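Local coordinates for tRNA (Guanosine-2'-O-)-methyltransferase (Aquifex aeolicus, PDB 1ZJR), which catalyses 2'-O methylation of guanosine 18 in a subset of tRNAs, using S-adenosyl-L-methionine as methyl donor, at residues K13-V18 against H75-I80; F29-K34 against G131-I136; N38-V43 against A64-G69; Y55-E60 against D84-K89. One frame throughout, in Å; residues are numbered along the deposited sequence.

Contact 1 of 4, residues K13-V18 against H75-I80; sequences KRLREV and HKWVFI
The indole of Trp77 is laid against helix 7-19, with Leu15 over one face and Val18 at its edge. Leu15 CG sits above the middle of the ring system, 3.5 Å from Trp77 CE2. Measured to the six-membered ring of Trp77, the same CG stands 3.8 Å from the centroid and 20° off the normal, a well-centred CH-pi contact. Val18 comes in near the ring plane instead, its CG2 methyl 3.5 Å from Trp77 CZ3, and the two side chains cross at roughly a right angle. The far end of the benzo ring reaches the helix backbone, where Trp77 CH2 lies 3.6 Å from Leu15 CA and 4.0 Å from Arg14 C. Trp77 gets this far because its CG is anti to its own carbonyl carbon (chi1 -65°), which throws the indole out toward the helix. Nearly parallel to it, the ring of Trp195 from helix 185-200 also meets the indole, and Leu15 touches that tryptophan too. A gap would probably open between helix and loop if Trp77 were an alanine, Val18 and Leu15 losing the indole while Leu15 kept its neighbours in helix 185-200. This is apolar packing around one aromatic side chain, joining the N-terminal helix, and through Trp195 the C-terminal one, to the edge of the SPOUT methyltransferase sheet just before its outermost strand, 79-82.

Contact 2 of 4, residues F29-K34 against G131-I136; sequences FADNVK and GVSPEI
Asp31 and Ile136 reach for each other from opposite directions, and the CD1 methyl of the isoleucine caps one face of the carboxylate. Ile136 CD1 lies 3.4 Å from Asp31 CG, almost straight above that carbon. Of the two carboxylate oxygens, Asp31 OD2 is the one that accepts from Ser133 N, at 3.0 Å. The amide meets OD2 nearly along its C-O axis, and the bond is bent, with an N-H...O angle of 135°. Alongside, Val132 CA comes within 3.3 Å of Asp31 OD2. The other oxygen, OD1, is buried here and finds no partner anywhere in the model.

Asp31 ends strand 26-31 in the parallel sheet of this knotted SPOUT fold. Strand 121-126 lies next to it, and the segment 131-136 runs from the loop after that neighbour into helix 134-137. The loop passes close to the predicted S-adenosyl-L-methionine site, the side chain of Val132 being about 4 Å from that of Thr103.

With an alanine in place of Asp31, the Ser133 amide would probably lose its acceptor and the Ile136 methyl would face a gap. Ser133 itself is the N-cap of helix 134-137. Its OG sits between the backbone N and the carbonyl carbon (chi1 60°), folded back where it can accept from Ile136 N at 3.3 Å. Its backbone N-H goes to the Asp31 carboxylate, and its hydroxyl caps the helix. On the helix, Ile136 also packs on Pro86 and Leu90 of helix 86-95.

Contact 3 of 4, residues N38-V43 against A64-G69; sequences NFSAIV and AKINEG
One polar link joins Ser40 of helix 36-49 to the connection that runs toward helix 68-71. Asn67 N donates to Ser40 OG at 3.2 Å, and at 172° the bond is close to straight. The same hydroxyl is also bonded to the carbonyl O of Glu36, one turn back in its own helix. It can serve both because OG lies anti to the carbonyl carbon and beside the backbone N (chi1 -55°), which keeps it close to the preceding turn.

The van der Waals contacts come from the two branches of Ile66. Its CG2 methyl rests beside the serine, 3.6 Å from Ser40 OG, while CG1 makes the apolar contact, approaching the edge of the Phe39 ring, near its plane, 4.2 Å from Phe39 CE2. That ring also meets Tyr56 of strand 51-57 edge-to-face, so the isoleucine joins a cluster on the helix of the beta-alpha-beta crossover between strands 26-31 and 51-57.

Residues 64-67 are poorly ordered. The chemistry implies that Ser40 links its own helix to the loop: its hydroxyl takes the backbone N-H of the N-cap residue just where helix 68-71 begins.

Contact 4 of 4, residues Y55-E60 against D84-K89; sequences YYYHAE and DNPVQK
Tyr57 and Asp84 bring the two backbones closest, with their CA atoms 6.3 Å apart. Residues 55-57 are the extended end of strand 51-57, while 84-89 passes through the N-cap Asn85 into helix 86-95, whose first turn is closed by Lys89 N bonding to Asn85 O. This is the layered alpha/beta arrangement of the SPOUT core, the helix covering one face of the parallel sheet. Strand alternation sends Tyr55 and Tyr57 toward that helix, whereas the Tyr56 ring meets Phe39 of helix 36-49 edge-to-face.

Pro86 carries the packing on Tyr57. Its CG lies over one face of the ring, 3.5 Å from the centroid and 18° off the normal, a CH-pi contact shifted toward the CG-CD1 side of the tyrosine. At another part of that ring, Asp84 O comes 3.5 Å from Tyr57 CE2.

A turn further along, Lys89 runs across Tyr55 at about a right angle. Its chain is bent at chi2 (63°), which brings the end of the chain against the Tyr55 ring while NZ makes long, weak ion pairs with Glu81 and Glu92. The touching atom is the last carbon before the ammonium group: Lys89 CE lies 3.4 Å from Tyr55 CE2.

From the N terminus, the chain supplies the first segments of contacts 1, 2, 3 and 4 in that order, and then closes them as 3, 1, 4, 2. Residues 64-69 close contact 3 first, within the loops of both contact 1 and contact 2. Next, 75-80 ties the N-terminal helix to the sheet edge, and 84-89 returns to strand 51-57; contact 4 falls wholly within the long loop that 131-136 finally closes. Contact 1 crosses contacts 2 and 4, and contact 3 crosses contact 4. Contacts 2 and 4 lie side by side, their centres about 8 Å apart, on neighbouring strands 26-31 and 51-57, whereas Ile66 and Ile80 pack contact 3 against contact 1.

Contact 1 of 4, residues K13-V18 against H75-I80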
loop_
_atom_site.group_PDB
_atom_site.type_symbol
_atom_site.label_atom_id
_atom_site.label_comp_id
_atom_site.label_asym_id
_atom_site.label_seq_id
_atom_site.Cartn_x
_atom_site.Cartn_y
_atom_site.Cartn_z
ATOM N N LYS A 13 2.752 17.509 15.277
ATOM C CA LYS A 13 4.199 17.388 15.374
ATOM C C LYS A 13 4.559 15.964 14.968
ATOM O O LYS A 13 5.486 15.731 14.191
ATOM C CB LYS A 13 4.650 17.636 16.815
ATOM C CG LYS A 13 6.157 17.677 17.016
ATOM C CD LYS A 13 6.716 19.081 16.810
ATOM C CE LYS A 13 6.174 20.057 17.851
ATOM N NZ LYS A 13 6.760 21.422 17.711
ATOM N N ARG A 14 3.803 15.014 15.502
ATOM C CA ARG A 14 4.025 13.606 15.217
ATOM C C ARG A 14 3.705 13.305 13.757
ATOM O O ARG A 14 4.383 12.504 13.116
ATOM C CB ARG A 14 3.154 12.758 16.148
ATOM C CG ARG A 14 3.578 11.307 16.262
ATOM C CD ARG A 14 3.081 10.720 17.572
ATOM N NE ARG A 14 3.568 11.499 18.708
ATOM C CZ ARG A 14 3.288 11.235 19.981
ATOM N NH1 ARG A 14 2.515 10.203 20.295
ATOM N NH2 ARG A 14 3.783 12.005 20.940
ATOM N N LEU A 15 2.674 13.963 13.237
ATOM C CA LEU A 15 2.261 13.771 11.853
ATOM C C LEU A 15 3.408 14.213 10.946
ATOM O O LEU A 15 3.706 13.577 9.941
ATOM C CB LEU A 15 1.014 14.612 11.552
ATOM C CG LEU A 15 0.058 14.178 10.433
ATOM C CD1 LEU A 15 -0.796 15.373 10.026
ATOM C CD2 LEU A 15 0.820 13.649 9.230
ATOM N N ARG A 16 4.051 15.314 11.317
ATOM C CA ARG A 16 5.161 15.839 10.540
ATOM C C ARG A 16 6.308 14.831 10.478
ATOM O O ARG A 16 6.870 14.581 9.415
ATOM C CB ARG A 16 5.649 17.154 11.149
ATOM C CG ARG A 16 6.633 17.875 10.267
ATOM C CD ARG A 16 7.024 19.228 10.830
ATOM N NE ARG A 16 7.887 19.922 9.886
ATOM C CZ ARG A 16 7.457 20.575 8.813
ATOM N NH1 ARG A 16 6.163 20.642 8.541
ATOM N NH2 ARG A 16 8.329 21.143 7.997
ATOM N N GLU A 17 6.654 14.257 11.625
ATOM C CA GLU A 17 7.723 13.264 11.687
ATOM C C GLU A 17 7.368 12.077 10.796
ATOM O O GLU A 17 8.218 11.526 10.094
ATOM C CB GLU A 17 7.908 12.792 13.129
ATOM C CG GLU A 17 8.341 13.897 14.076
ATOM C CD GLU A 17 8.232 13.490 15.533
ATOM O OE1 GLU A 17 8.731 14.243 16.395
ATOM O OE2 GLU A 17 7.640 12.423 15.814
ATOM N N VAL A 18 6.101 11.686 10.828
ATOM C CA VAL A 18 5.634 10.577 10.012
ATOM C C VAL A 18 5.737 10.942 8.536
ATOM O O VAL A 18 6.219 10.151 7.729
ATOM C CB VAL A 18 4.169 10.206 10.367
ATOM C CG1 VAL A 18 3.604 9.235 9.342
ATOM C CG2 VAL A 18 4.120 9.585 11.762
ATOM N N HIS A 75 -5.890 4.729 9.658
ATOM C CA HIS A 75 -6.588 5.033 8.413
ATOM C C HIS A 75 -6.575 6.535 8.141
ATOM O O HIS A 75 -6.929 6.982 7.049
ATOM C CB HIS A 75 -8.040 4.556 8.496
ATOM C CG HIS A 75 -8.850 5.269 9.535
ATOM N ND1 HIS A 75 -8.577 5.181 10.883
ATOM C CD2 HIS A 75 -9.908 6.107 9.421
ATOM C CE1 HIS A 75 -9.430 5.934 11.555
ATOM N NE2 HIS A 75 -10.248 6.507 10.691
ATOM N N LYS A 76 -6.162 7.310 9.138
ATOM C CA LYS A 76 -6.134 8.758 9.011
ATOM C C LYS A 76 -4.886 9.333 8.350
ATOM O O LYS A 76 -4.950 10.412 7.751
ATOM C CB LYS A 76 -6.327 9.397 10.386
ATOM C CG LYS A 76 -7.647 9.041 11.041
ATOM C CD LYS A 76 -7.762 9.642 12.432
ATOM C CE LYS A 76 -9.108 9.310 13.056
ATOM N NZ LYS A 76 -10.236 9.807 12.217
ATOM N N TRP A 77 -3.757 8.631 8.437
ATOM C CA TRP A 77 -2.532 9.159 7.843
ATOM C C TRP A 77 -2.046 8.474 6.567
ATOM O O TRP A 77 -0.870 8.555 6.213
ATOM C CB TRP A 77 -1.418 9.210 8.899
ATOM C CG TRP A 77 -1.718 10.189 10.017
ATOM C CD1 TRP A 77 -2.839 10.962 10.150
ATOM C CD2 TRP A 77 -0.902 10.474 11.161
ATOM N NE1 TRP A 77 -2.772 11.704 11.304
ATOM C CE2 TRP A 77 -1.596 11.425 11.945
ATOM C CE3 TRP A 77 0.346 10.018 11.602
ATOM C CZ2 TRP A 77 -1.083 11.926 13.147
ATOM C CZ3 TRP A 77 0.857 10.519 12.800
ATOM C CH2 TRP A 77 0.141 11.462 13.555
ATOM N N VAL A 78 -2.967 7.807 5.881
ATOM C CA VAL A 78 -2.684 7.156 4.608
ATOM C C VAL A 78 -3.829 7.600 3.698
ATOM O O VAL A 78 -4.982 7.594 4.128
ATOM C CB VAL A 78 -2.710 5.607 4.719
ATOM C CG1 VAL A 78 -2.616 4.982 3.329
ATOM C CG2 VAL A 78 -1.549 5.119 5.583
ATOM N N PHE A 79 -3.517 8.018 2.472
ATOM C CA PHE A 79 -4.563 8.431 1.536
ATOM C C PHE A 79 -5.149 7.162 0.934
ATOM O O PHE A 79 -4.440 6.390 0.284
ATOM C CB PHE A 79 -4.007 9.296 0.401
ATOM C CG PHE A 79 -3.705 10.710 0.798
ATOM C CD1 PHE A 79 -2.414 11.088 1.148
ATOM C CD2 PHE A 79 -4.712 11.671 0.808
ATOM C CE1 PHE A 79 -2.126 12.406 1.503
ATOM C CE2 PHE A 79 -4.438 12.987 1.160
ATOM C CZ PHE A 79 -3.138 13.357 1.509
ATOM N N ILE A 80 -6.439 6.948 1.163
ATOM C CA ILE A 80 -7.121 5.765 0.657
ATOM C C ILE A 80 -8.085 6.212 -0.439
ATOM O O ILE A 80 -9.002 6.995 -0.193
ATOM C CB ILE A 80 -7.878 5.059 1.804
ATOM C CG1 ILE A 80 -6.905 4.784 2.959
ATOM C CG2 ILE A 80 -8.480 3.753 1.316
ATOM C CD1 ILE A 80 -7.558 4.245 4.221
#

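Contact 2 of 4, residues F29-K34 against G131-I136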
loop_
_atom_site.group_PDB
_atom_site.type_symbol
_atom_site.label_atom_id
_atom_site.label_comp_id
_atom_site.label_asym_id
_atom_site.label_seq_id
_atom_site.Cartn_x
_atom_site.Cartn_y
_atom_site.Cartn_z
ATOM N N PHE A 29 -1.914 -1.245 -3.984
ATOM C CA PHE A 29 -3.222 -1.349 -4.617
ATOM C C PHE A 29 -3.860 -2.637 -4.103
ATOM O O PHE A 29 -3.312 -3.719 -4.305
ATOM C CB PHE A 29 -3.075 -1.432 -6.138
ATOM C CG PHE A 29 -4.375 -1.265 -6.885
ATOM C CD1 PHE A 29 -4.657 -0.078 -7.553
ATOM C CD2 PHE A 29 -5.328 -2.284 -6.894
ATOM C CE1 PHE A 29 -5.872 0.101 -8.222
ATOM C CE2 PHE A 29 -6.548 -2.116 -7.560
ATOM C CZ PHE A 29 -6.818 -0.917 -8.225
ATOM N N ALA A 30 -5.001 -2.507 -3.427
ATOM C CA ALA A 30 -5.721 -3.652 -2.882
ATOM C C ALA A 30 -6.788 -4.053 -3.894
ATOM O O ALA A 30 -7.757 -3.326 -4.124
ATOM C CB ALA A 30 -6.368 -3.287 -1.550
ATOM N N ASP A 31 -6.598 -5.217 -4.496
ATOM C CA ASP A 31 -7.516 -5.695 -5.512
ATOM C C ASP A 31 -8.564 -6.638 -4.963
ATOM O O ASP A 31 -8.306 -7.823 -4.767
ATOM C CB ASP A 31 -6.740 -6.382 -6.639
ATOM C CG ASP A 31 -7.656 -7.032 -7.658
ATOM O OD1 ASP A 31 -8.746 -6.480 -7.898
ATOM O OD2 ASP A 31 -7.287 -8.080 -8.220
ATOM N N ASN A 32 -9.744 -6.086 -4.705
ATOM C CA ASN A 32 -10.879 -6.845 -4.205
ATOM C C ASN A 32 -10.609 -7.624 -2.921
ATOM O O ASN A 32 -10.841 -8.837 -2.859
ATOM C CB ASN A 32 -11.379 -7.791 -5.304
ATOM C CG ASN A 32 -12.765 -8.340 -5.019
ATOM O OD1 ASN A 32 -13.520 -7.769 -4.230
ATOM N ND2 ASN A 32 -13.111 -9.444 -5.673
ATOM N N VAL A 33 -10.128 -6.933 -1.888
ATOM C CA VAL A 33 -9.880 -7.590 -0.607
ATOM C C VAL A 33 -11.233 -7.865 0.038
ATOM O O VAL A 33 -12.019 -6.948 0.278
ATOM C CB VAL A 33 -9.019 -6.709 0.327
ATOM C CG1 VAL A 33 -9.088 -7.230 1.760
ATOM C CG2 VAL A 33 -7.576 -6.725 -0.156
ATOM N N LYS A 34 -11.484 -9.139 0.314
ATOM C CA LYS A 34 -12.740 -9.605 0.891
ATOM C C LYS A 34 -13.305 -8.876 2.109
ATOM O O LYS A 34 -14.178 -8.017 1.970
ATOM C CB LYS A 34 -12.627 -11.101 1.212
ATOM C CG LYS A 34 -13.636 -11.978 0.483
ATOM C CD LYS A 34 -15.062 -11.636 0.892
ATOM C CE LYS A 34 -16.075 -12.547 0.213
ATOM N NZ LYS A 34 -17.473 -12.196 0.598
ATOM N N GLY A 131 -4.705 -14.311 -6.532
ATOM C CA GLY A 131 -4.154 -13.101 -5.942
ATOM C C GLY A 131 -4.843 -11.916 -6.586
ATOM O O GLY A 131 -5.890 -11.459 -6.118
ATOM N N VAL A 132 -4.252 -11.411 -7.661
ATOM C CA VAL A 132 -4.846 -10.308 -8.396
ATOM C C VAL A 132 -5.643 -10.943 -9.534
ATOM O O VAL A 132 -5.524 -12.140 -9.795
ATOM C CB VAL A 132 -3.774 -9.367 -8.998
ATOM C CG1 VAL A 132 -2.934 -8.740 -7.873
ATOM C CG2 VAL A 132 -2.885 -10.138 -9.969
ATOM N N SER A 133 -6.456 -10.144 -10.209
ATOM C CA SER A 133 -7.251 -10.655 -11.318
ATOM C C SER A 133 -6.367 -10.875 -12.540
ATOM O O SER A 133 -5.237 -10.387 -12.601
ATOM C CB SER A 133 -8.344 -9.654 -11.670
ATOM O OG SER A 133 -7.761 -8.417 -12.042
ATOM N N PRO A 134 -6.864 -11.639 -13.524
ATOM C CA PRO A 134 -6.070 -11.880 -14.730
ATOM C C PRO A 134 -5.910 -10.568 -15.502
ATOM O O PRO A 134 -4.905 -10.356 -16.185
ATOM C CB PRO A 134 -6.904 -12.908 -15.492
ATOM C CG PRO A 134 -7.568 -13.676 -14.387
ATOM C CD PRO A 134 -8.008 -12.566 -13.456
ATOM N N GLU A 135 -6.907 -9.695 -15.390
ATOM C CA GLU A 135 -6.876 -8.403 -16.069
ATOM C C GLU A 135 -5.684 -7.594 -15.567
ATOM O O GLU A 135 -4.959 -6.973 -16.349
ATOM C CB GLU A 135 -8.169 -7.621 -15.810
ATOM C CG GLU A 135 -9.423 -8.168 -16.501
ATOM C CD GLU A 135 -9.904 -9.505 -15.939
ATOM O OE1 GLU A 135 -9.973 -9.654 -14.702
ATOM O OE2 GLU A 135 -10.232 -10.406 -16.740
ATOM N N ILE A 136 -5.474 -7.615 -14.257
ATOM C CA ILE A 136 -4.365 -6.884 -13.662
ATOM C C ILE A 136 -3.002 -7.511 -13.953
ATOM O O ILE A 136 -2.065 -6.814 -14.336
ATOM C CB ILE A 136 -4.549 -6.758 -12.125
ATOM C CG1 ILE A 136 -5.716 -5.814 -11.821
ATOM C CG2 ILE A 136 -3.260 -6.260 -11.478
ATOM C CD1 ILE A 136 -6.036 -5.669 -10.333
#

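Contact 3 of 4, residues N38-V43 against A64-G69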
loop_
_atom_site.group_PDB
_atom_site.type_symbol
_atom_site.label_atom_id
_atom_site.label_comp_id
_atom_site.label_asym_id
_atom_site.label_seq_id
_atom_site.Cartn_x
_atom_site.Cartn_y
_atom_site.Cartn_z
ATOM N N ASN A 38 -9.301 -7.712 7.216
ATOM C CA ASN A 38 -8.057 -7.813 6.459
ATOM C C ASN A 38 -7.716 -6.456 5.857
ATOM O O ASN A 38 -6.560 -6.048 5.850
ATOM C CB ASN A 38 -8.161 -8.846 5.330
ATOM C CG ASN A 38 -8.163 -10.277 5.839
ATOM O OD1 ASN A 38 -7.673 -10.566 6.927
ATOM N ND2 ASN A 38 -8.703 -11.182 5.037
ATOM N N PHE A 39 -8.720 -5.752 5.348
ATOM C CA PHE A 39 -8.457 -4.446 4.757
ATOM C C PHE A 39 -7.881 -3.471 5.791
ATOM O O PHE A 39 -6.910 -2.763 5.515
ATOM C CB PHE A 39 -9.728 -3.843 4.157
ATOM C CG PHE A 39 -9.466 -2.640 3.303
ATOM C CD1 PHE A 39 -8.960 -2.787 2.017
ATOM C CD2 PHE A 39 -9.670 -1.358 3.799
ATOM C CE1 PHE A 39 -8.659 -1.673 1.236
ATOM C CE2 PHE A 39 -9.372 -0.234 3.029
ATOM C CZ PHE A 39 -8.867 -0.390 1.748
ATOM N N SER A 40 -8.472 -3.438 6.984
ATOM C CA SER A 40 -7.993 -2.537 8.032
ATOM C C SER A 40 -6.565 -2.881 8.441
ATOM O O SER A 40 -5.750 -1.994 8.716
ATOM C CB SER A 40 -8.916 -2.609 9.255
ATOM O OG SER A 40 -10.261 -2.337 8.888
ATOM N N ALA A 41 -6.264 -4.174 8.487
ATOM C CA ALA A 41 -4.928 -4.620 8.853
ATOM C C ALA A 41 -3.933 -4.146 7.798
ATOM O O ALA A 41 -2.814 -3.754 8.121
ATOM C CB ALA A 41 -4.895 -6.146 8.969
ATOM N N ILE A 42 -4.347 -4.177 6.535
ATOM C CA ILE A 42 -3.493 -3.733 5.443
ATOM C C ILE A 42 -3.233 -2.232 5.563
ATOM O O ILE A 42 -2.125 -1.766 5.298
ATOM C CB ILE A 42 -4.135 -4.059 4.071
ATOM C CG1 ILE A 42 -4.046 -5.570 3.827
ATOM C CG2 ILE A 42 -3.432 -3.278 2.947
ATOM C CD1 ILE A 42 -4.754 -6.055 2.567
ATOM N N VAL A 43 -4.247 -1.477 5.969
ATOM C CA VAL A 43 -4.078 -0.037 6.131
ATOM C C VAL A 43 -3.030 0.205 7.214
ATOM O O VAL A 43 -2.133 1.038 7.046
ATOM C CB VAL A 43 -5.405 0.656 6.535
ATOM C CG1 VAL A 43 -5.160 2.129 6.831
ATOM C CG2 VAL A 43 -6.418 0.525 5.411
ATOM N N ALA A 64 -15.868 0.817 0.920
ATOM C CA ALA A 64 -15.128 0.140 1.980
ATOM C C ALA A 64 -15.274 0.829 3.333
ATOM O O ALA A 64 -15.064 2.037 3.453
ATOM C CB ALA A 64 -13.653 0.041 1.603
ATOM N N LYS A 65 -15.632 0.047 4.347
ATOM C CA LYS A 65 -15.805 0.561 5.701
ATOM C C LYS A 65 -14.668 0.075 6.595
ATOM O O LYS A 65 -14.612 -1.099 6.962
ATOM C CB LYS A 65 -17.145 0.106 6.264
ATOM N N ILE A 66 -13.762 0.983 6.941
ATOM C CA ILE A 66 -12.622 0.646 7.785
ATOM C C ILE A 66 -13.032 0.585 9.252
ATOM O O ILE A 66 -13.860 1.376 9.707
ATOM C CB ILE A 66 -11.492 1.688 7.633
ATOM C CG1 ILE A 66 -11.177 1.900 6.151
ATOM C CG2 ILE A 66 -10.243 1.213 8.365
ATOM C CD1 ILE A 66 -10.160 2.988 5.895
ATOM N N ASN A 67 -12.451 -0.357 9.988
ATOM C CA ASN A 67 -12.752 -0.513 11.406
ATOM C C ASN A 67 -11.738 0.275 12.228
ATOM O O ASN A 67 -10.555 -0.067 12.261
ATOM C CB ASN A 67 -12.702 -1.993 11.801
ATOM C CG ASN A 67 -13.157 -2.234 13.232
ATOM O OD1 ASN A 67 -13.146 -3.365 13.716
ATOM N ND2 ASN A 67 -13.563 -1.167 13.915
ATOM N N GLU A 68 -12.207 1.333 12.884
ATOM C CA GLU A 68 -11.343 2.177 13.702
ATOM C C GLU A 68 -10.693 1.388 14.835
ATOM O O GLU A 68 -9.591 1.715 15.277
ATOM C CB GLU A 68 -12.143 3.345 14.269
ATOM N N GLY A 69 -11.378 0.346 15.297
ATOM C CA GLY A 69 -10.850 -0.471 16.374
ATOM C C GLY A 69 -9.719 -1.385 15.937
ATOM O O GLY A 69 -8.936 -1.851 16.764
#

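Contact 4 of 4, residues Y55-E60 against D84-K89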
loop_
_atom_site.group_PDB
_atom_site.type_symbol
_atom_site.label_atom_id
_atom_site.label_comp_id
_atom_site.label_asym_id
_atom_site.label_seq_id
_atom_site.Cartn_x
_atom_site.Cartn_y
_atom_site.Cartn_z
ATOM N N TYR A 55 -4.637 2.482 -2.881
ATOM C CA TYR A 55 -5.785 2.502 -3.781
ATOM C C TYR A 55 -6.469 1.158 -3.636
ATOM O O TYR A 55 -5.824 0.174 -3.274
ATOM C CB TYR A 55 -5.334 2.680 -5.230
ATOM C CG TYR A 55 -4.703 4.023 -5.505
ATOM C CD1 TYR A 55 -3.374 4.273 -5.168
ATOM C CD2 TYR A 55 -5.444 5.055 -6.081
ATOM C CE1 TYR A 55 -2.797 5.517 -5.394
ATOM C CE2 TYR A 55 -4.874 6.307 -6.316
ATOM C CZ TYR A 55 -3.551 6.530 -5.968
ATOM O OH TYR A 55 -2.981 7.763 -6.186
ATOM N N TYR A 56 -7.767 1.108 -3.906
ATOM C CA TYR A 56 -8.480 -0.155 -3.790
ATOM C C TYR A 56 -9.648 -0.263 -4.761
ATOM O O TYR A 56 -10.232 0.739 -5.175
ATOM C CB TYR A 56 -8.968 -0.354 -2.352
ATOM C CG TYR A 56 -10.156 0.492 -1.952
ATOM C CD1 TYR A 56 -11.460 0.006 -2.088
ATOM C CD2 TYR A 56 -9.980 1.769 -1.417
ATOM C CE1 TYR A 56 -12.553 0.768 -1.694
ATOM C CE2 TYR A 56 -11.066 2.538 -1.022
ATOM C CZ TYR A 56 -12.351 2.030 -1.160
ATOM O OH TYR A 56 -13.426 2.779 -0.745
ATOM N N TYR A 57 -9.959 -1.500 -5.125
ATOM C CA TYR A 57 -11.048 -1.825 -6.036
ATOM C C TYR A 57 -11.888 -2.853 -5.287
ATOM O O TYR A 57 -11.350 -3.832 -4.781
ATOM C CB TYR A 57 -10.462 -2.437 -7.309
ATOM C CG TYR A 57 -11.471 -2.981 -8.302
ATOM C CD1 TYR A 57 -11.432 -4.317 -8.689
ATOM C CD2 TYR A 57 -12.405 -2.145 -8.913
ATOM C CE1 TYR A 57 -12.293 -4.813 -9.670
ATOM C CE2 TYR A 57 -13.273 -2.627 -9.892
ATOM C CZ TYR A 57 -13.208 -3.961 -10.268
ATOM O OH TYR A 57 -14.047 -4.440 -11.248
ATOM N N HIS A 58 -13.195 -2.641 -5.195
ATOM C CA HIS A 58 -14.021 -3.602 -4.473
ATOM C C HIS A 58 -15.364 -3.889 -5.135
ATOM O O HIS A 58 -15.870 -3.084 -5.915
ATOM C CB HIS A 58 -14.229 -3.122 -3.033
ATOM C CG HIS A 58 -14.925 -4.119 -2.159
ATOM N ND1 HIS A 58 -14.507 -5.429 -2.048
ATOM C CD2 HIS A 58 -16.001 -3.996 -1.347
ATOM C CE1 HIS A 58 -15.296 -6.068 -1.204
ATOM N NE2 HIS A 58 -16.211 -5.223 -0.765
ATOM N N ALA A 59 -15.925 -5.054 -4.819
ATOM C CA ALA A 59 -17.204 -5.491 -5.366
ATOM C C ALA A 59 -18.314 -4.470 -5.132
ATOM O O ALA A 59 -18.308 -3.749 -4.132
ATOM C CB ALA A 59 -17.591 -6.831 -4.757
ATOM N N GLU A 60 -19.272 -4.427 -6.058
ATOM C CA GLU A 60 -20.395 -3.495 -5.979
ATOM C C GLU A 60 -19.877 -2.117 -5.595
ATOM O O GLU A 60 -19.903 -1.738 -4.423
ATOM C CB GLU A 60 -21.416 -3.965 -4.942
ATOM C CG GLU A 60 -22.024 -5.325 -5.233
ATOM C CD GLU A 60 -23.126 -5.682 -4.257
ATOM O OE1 GLU A 60 -24.175 -5.002 -4.270
ATOM O OE2 GLU A 60 -22.942 -6.638 -3.476
ATOM N N ASP A 84 -12.377 2.608 -9.856
ATOM C CA ASP A 84 -13.431 1.852 -10.536
ATOM C C ASP A 84 -12.890 0.965 -11.645
ATOM O O ASP A 84 -13.565 0.046 -12.102
ATOM C CB ASP A 84 -14.476 2.796 -11.136
ATOM C CG ASP A 84 -15.225 3.578 -10.088
ATOM O OD1 ASP A 84 -15.651 2.970 -9.083
ATOM O OD2 ASP A 84 -15.398 4.801 -10.275
ATOM N N ASN A 85 -11.669 1.247 -12.077
ATOM C CA ASN A 85 -11.035 0.484 -13.144
ATOM C C ASN A 85 -9.563 0.300 -12.783
ATOM O O ASN A 85 -8.755 1.204 -12.980
ATOM C CB ASN A 85 -11.177 1.254 -14.460
ATOM C CG ASN A 85 -10.640 0.494 -15.655
ATOM O OD1 ASN A 85 -10.839 0.912 -16.799
ATOM N ND2 ASN A 85 -9.953 -0.616 -15.406
ATOM N N PRO A 86 -9.200 -0.882 -12.254
ATOM C CA PRO A 86 -7.826 -1.207 -11.846
ATOM C C PRO A 86 -6.760 -1.052 -12.919
ATOM O O PRO A 86 -5.761 -0.364 -12.712
ATOM C CB PRO A 86 -7.937 -2.655 -11.369
ATOM C CG PRO A 86 -9.345 -2.742 -10.881
ATOM C CD PRO A 86 -10.108 -2.000 -11.950
ATOM N N VAL A 87 -6.967 -1.703 -14.058
ATOM C CA VAL A 87 -6.005 -1.644 -15.149
ATOM C C VAL A 87 -5.747 -0.219 -15.626
ATOM O O VAL A 87 -4.609 0.149 -15.908
ATOM C CB VAL A 87 -6.465 -2.503 -16.348
ATOM C CG1 VAL A 87 -5.523 -2.296 -17.534
ATOM C CG2 VAL A 87 -6.479 -3.975 -15.953
ATOM N N GLN A 88 -6.802 0.581 -15.713
ATOM C CA GLN A 88 -6.663 1.964 -16.158
ATOM C C GLN A 88 -5.797 2.749 -15.176
ATOM O O GLN A 88 -4.882 3.469 -15.575
ATOM C CB GLN A 88 -8.041 2.622 -16.275
ATOM C CG GLN A 88 -8.003 4.038 -16.830
ATOM C CD GLN A 88 -9.383 4.656 -16.942
ATOM O OE1 GLN A 88 -10.090 4.808 -15.947
ATOM N NE2 GLN A 88 -9.774 5.014 -18.161
ATOM N N LYS A 89 -6.084 2.601 -13.887
ATOM C CA LYS A 89 -5.327 3.303 -12.861
ATOM C C LYS A 89 -3.875 2.835 -12.830
ATOM O O LYS A 89 -2.952 3.647 -12.751
ATOM C CB LYS A 89 -5.963 3.085 -11.486
ATOM C CG LYS A 89 -5.423 4.020 -10.405
ATOM C CD LYS A 89 -5.752 5.467 -10.747
ATOM C CE LYS A 89 -5.251 6.429 -9.693
ATOM N NZ LYS A 89 -5.579 7.838 -10.052
#